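Local coordinates for putative oxidoreductase molybdopterin-binding subunit (Sulfolobus tokodaii, PDB 4ZOH), which probably serves as the molybdenum cofactor-binding subunit of an oxidoreductase of the xanthine dehydrogenase and aldehyde oxidase family, carrying a pterin cytosine dinucleotide, at residues 189-194 and 204-209. Numbering follows the deposited sequence.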
ATOM      1  N   HIS A 189       2.833  14.107 -13.300  1.00 20.37           N
ATOM      2  CA  HIS A 189       2.329  14.126 -14.656  1.00 20.51           C
ATOM      3  C   HIS A 189       3.471  14.226 -15.647  1.00 24.41           C
ATOM      4  O   HIS A 189       3.428  13.535 -16.676  1.00 26.59           O
ATOM      5  CB  HIS A 189       1.313  15.260 -14.808  1.00 19.25           C
ATOM      6  CG  HIS A 189       0.333  15.322 -13.672  1.00 19.55           C
ATOM      7  ND1 HIS A 189      -0.781  14.504 -13.608  1.00 23.16           N
ATOM      8  CD2 HIS A 189       0.294  16.101 -12.556  1.00 19.27           C
ATOM      9  CE1 HIS A 189      -1.465  14.781 -12.500  1.00 23.47           C
ATOM     10  NE2 HIS A 189      -0.840  15.747 -11.847  1.00 18.43           N
ATOM     11  N   TYR A 190       4.505  14.992 -15.291  1.00 18.98           N
ATOM     12  CA  TYR A 190       5.713  15.117 -16.104  1.00 21.16           C
ATOM     13  C   TYR A 190       6.579  13.846 -16.093  1.00 20.72           C
ATOM     14  O   TYR A 190       7.005  13.363 -17.146  1.00 20.98           O
ATOM     15  CB  TYR A 190       6.536  16.352 -15.704  1.00 19.77           C
ATOM     16  CG  TYR A 190       7.772  16.554 -16.525  1.00 20.57           C
ATOM     17  CD1 TYR A 190       7.701  16.728 -17.926  1.00 22.28           C
ATOM     18  CD2 TYR A 190       9.010  16.607 -15.904  1.00 23.31           C
ATOM     19  CE1 TYR A 190       8.870  16.908 -18.676  1.00 25.10           C
ATOM     20  CE2 TYR A 190      10.179  16.792 -16.626  1.00 25.39           C
ATOM     21  CZ  TYR A 190      10.094  16.958 -18.006  1.00 25.90           C
ATOM     22  OH  TYR A 190      11.279  17.114 -18.653  1.00 30.86           O
ATOM     23  N   LEU A 191       6.767  13.258 -14.914  1.00 20.06           N
ATOM     24  CA  LEU A 191       7.392  11.946 -14.834  1.00 20.69           C
ATOM     25  C   LEU A 191       6.574  10.900 -15.664  1.00 21.12           C
ATOM     26  O   LEU A 191       7.135  10.093 -16.354  1.00 21.09           O
ATOM     27  CB  LEU A 191       7.647  11.508 -13.386  1.00 18.52           C
ATOM     28  CG  LEU A 191       8.187  10.095 -13.181  1.00 18.73           C
ATOM     29  CD1 LEU A 191       9.599  10.124 -13.840  1.00 18.60           C
ATOM     30  CD2 LEU A 191       8.349   9.820 -11.697  1.00 17.15           C
ATOM     31  N   ARG A 192       5.261  10.935 -15.606  1.00 19.71           N
ATOM     32  CA  ARG A 192       4.542  10.010 -16.424  1.00 19.77           C
ATOM     33  C   ARG A 192       4.868  10.185 -17.952  1.00 21.35           C
ATOM     34  O   ARG A 192       5.123   9.193 -18.647  1.00 19.68           O
ATOM     35  CB  ARG A 192       3.059  10.170 -16.225  1.00 17.30           C
ATOM     36  CG  ARG A 192       2.307   9.078 -16.951  1.00 18.47           C
ATOM     37  CD  ARG A 192       0.815   9.277 -16.861  1.00 19.94           C
ATOM     38  NE  ARG A 192       0.247   8.610 -18.028  1.00 20.34           N
ATOM     39  CZ  ARG A 192       0.121   9.186 -19.236  1.00 21.54           C
ATOM     40  NH1 ARG A 192       0.477  10.474 -19.426  1.00 16.34           N
ATOM     41  NH2 ARG A 192      -0.366   8.458 -20.269  1.00 19.95           N
ATOM     42  N   ARG A 193       4.859  11.436 -18.433  1.00 21.17           N
ATOM     43  CA  ARG A 193       5.216  11.711 -19.807  1.00 20.98           C
ATOM     44  C   ARG A 193       6.616  11.194 -20.121  1.00 21.90           C
ATOM     45  O   ARG A 193       6.819  10.624 -21.177  1.00 23.71           O
ATOM     46  CB  ARG A 193       5.082  13.161 -20.129  1.00 19.93           C
ATOM     47  CG  ARG A 193       3.669  13.576 -20.384  1.00 21.65           C
ATOM     48  CD  ARG A 193       3.606  15.036 -20.854  1.00 24.12           C
ATOM     49  NE  ARG A 193       4.028  16.008 -19.803  1.00 23.34           N
ATOM     50  CZ  ARG A 193       3.236  16.469 -18.811  1.00 22.80           C
ATOM     51  NH1 ARG A 193       1.994  16.028 -18.638  1.00 19.34           N
ATOM     52  NH2 ARG A 193       3.699  17.379 -17.967  1.00 25.77           N
ATOM     53  N   ASN A 194       7.564  11.358 -19.211  1.00 20.83           N
ATOM     54  CA  ASN A 194       8.902  10.862 -19.425  1.00 23.49           C
ATOM     55  C   ASN A 194       8.903   9.330 -19.521  1.00 25.34           C
ATOM     56  O   ASN A 194       9.581   8.755 -20.365  1.00 21.22           O
ATOM     57  CB  ASN A 194       9.868  11.349 -18.361  1.00 25.62           C
ATOM     58  CG  ASN A 194      10.153  12.845 -18.474  1.00 31.12           C
ATOM     59  OD1 ASN A 194      10.017  13.404 -19.563  1.00 28.89           O
ATOM     60  ND2 ASN A 194      10.536  13.515 -17.331  1.00 27.58           N
ATOM     61  N   ILE A 204       0.394   4.043 -17.868  1.00 17.71           N
ATOM     62  CA  ILE A 204       1.304   4.304 -16.768  1.00 19.79           C
ATOM     63  C   ILE A 204       0.568   5.276 -15.831  1.00 20.62           C
ATOM     64  O   ILE A 204       0.052   6.292 -16.284  1.00 22.53           O
ATOM     65  CB  ILE A 204       2.607   4.911 -17.245  1.00 18.37           C
ATOM     66  CG1 ILE A 204       3.267   3.989 -18.343  1.00 18.57           C
ATOM     67  CG2 ILE A 204       3.541   5.189 -16.054  1.00 15.81           C
ATOM     68  CD1 ILE A 204       4.703   4.405 -18.662  1.00 16.79           C
ATOM     69  N   ARG A 205       0.416   4.867 -14.570  1.00 21.34           N
ATOM     70  CA  ARG A 205      -0.028   5.781 -13.503  1.00 20.82           C
ATOM     71  C   ARG A 205       1.219   6.183 -12.678  1.00 18.18           C
ATOM     72  O   ARG A 205       1.990   5.304 -12.257  1.00 17.64           O
ATOM     73  CB  ARG A 205      -0.980   5.023 -12.581  1.00 19.20           C
ATOM     74  CG  ARG A 205      -1.450   5.867 -11.382  1.00 19.70           C
ATOM     75  CD  ARG A 205      -2.290   5.010 -10.457  1.00 21.50           C
ATOM     76  NE  ARG A 205      -3.149   5.800  -9.582  1.00 21.74           N
ATOM     77  CZ  ARG A 205      -4.146   5.269  -8.857  1.00 24.41           C
ATOM     78  NH1 ARG A 205      -4.382   3.969  -8.911  1.00 22.03           N
ATOM     79  NH2 ARG A 205      -4.923   6.033  -8.096  1.00 22.03           N
ATOM     80  N   VAL A 206       1.393   7.476 -12.418  1.00 16.60           N
ATOM     81  CA  VAL A 206       2.454   7.967 -11.578  1.00 16.19           C
ATOM     82  C   VAL A 206       1.829   8.589 -10.284  1.00 17.97           C
ATOM     83  O   VAL A 206       0.811   9.260 -10.321  1.00 18.98           O
ATOM     84  CB  VAL A 206       3.438   8.930 -12.297  1.00 15.88           C
ATOM     85  CG1 VAL A 206       4.481   9.416 -11.320  1.00 13.08           C
ATOM     86  CG2 VAL A 206       4.254   8.122 -13.370  1.00 17.27           C
ATOM     87  N   ILE A 207       2.470   8.332  -9.161  1.00 19.49           N
ATOM     88  CA  ILE A 207       2.057   8.877  -7.868  1.00 18.69           C
ATOM     89  C   ILE A 207       3.265   9.584  -7.281  1.00 20.89           C
ATOM     90  O   ILE A 207       4.295   8.956  -7.051  1.00 19.70           O
ATOM     91  CB  ILE A 207       1.528   7.773  -6.927  1.00 19.75           C
ATOM     92  CG1 ILE A 207       0.220   7.210  -7.515  1.00 19.84           C
ATOM     93  CG2 ILE A 207       1.308   8.331  -5.496  1.00 19.19           C
ATOM     94  CD1 ILE A 207      -0.341   6.000  -6.805  1.00 25.63           C
ATOM     95  N   GLN A 208       3.118  10.904  -7.084  1.00 19.22           N
ATOM     96  CA  GLN A 208       4.025  11.654  -6.233  1.00 19.56           C
ATOM     97  C   GLN A 208       3.457  11.626  -4.818  1.00 17.48           C
ATOM     98  O   GLN A 208       2.455  12.283  -4.561  1.00 20.71           O
ATOM     99  CB  GLN A 208       4.130  13.075  -6.718  1.00 17.96           C
ATOM    100  CG  GLN A 208       4.943  14.032  -5.843  1.00 19.55           C
ATOM    101  CD  GLN A 208       4.625  15.505  -6.227  1.00 19.28           C
ATOM    102  OE1 GLN A 208       3.481  15.836  -6.499  1.00 17.67           O
ATOM    103  NE2 GLN A 208       5.663  16.324  -6.384  1.00 22.56           N
ATOM    104  N   PRO A 209       4.074  10.871  -3.910  1.00 18.13           N
ATOM    105  CA  PRO A 209       3.586  10.785  -2.483  1.00 18.86           C
ATOM    106  C   PRO A 209       4.214  12.027  -1.781  1.00 20.23           C
ATOM    107  O   PRO A 209       4.674  12.965  -2.514  1.00 21.30           O
ATOM    108  CB  PRO A 209       4.235   9.482  -1.985  1.00 19.45           C
ATOM    109  CG  PRO A 209       5.565   9.473  -2.701  1.00 19.45           C
ATOM    110  CD  PRO A 209       5.287  10.039  -4.109  1.00 18.21           C
TER
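R192 spans the contact, lying against V206 near its backbone and bonding to the I204 carbonyl further out. Its CB rests on one methyl of V206, with CB to V206 CG2 at 3.7 Å. The same methyl sits against the helix backbone, 3.6 Å from R192 CA. CG comes next and passes aslant over the I204 side chain, 4.2 Å from I204 CG2. CG is anti to the backbone N (chi1 -173°), and the chain stays extended to NE, which lets CD and NE reach the carbonyl oxygen of I204. CD lies 3.1 Å from I204 O. NE then donates a hydrogen bond to I204 O at 2.9 Å. The oxygen lies at the guanidinium edge, in its plane, but the bond is bent, with an N-H...O angle of 132°. The donor stands somewhat off the carbonyl plane. Beyond NE, NH2 bonds to E202 O just before the strand, and NH1 makes a salt bridge to D430 of the second subunit. Bonds from all three nitrogens thus fix the rotation of the guanidinium. With alanine in place of R192, the I204 carbonyl would probably lose this donor and D430 of the second subunit this positive partner. From the preceding residue, L191 CD2 meets the other V206 methyl, CG1, at 3.9 Å, the two side chains crossing at about a right angle. V206 thus gives one methyl to L191 and the other to R192. The contact is buried. Helix 188-199 and strand 204-207 run roughly antiparallel at 145°, their axes 7.7 Å apart. They are the second and third elements of a beta-alpha-beta unit begun by strand 179-183, whose F181 touches both L191 and V206. Within this chain, strand 204-207 is an outermost strand of its mixed sheet, beside the parallel strand 179-183.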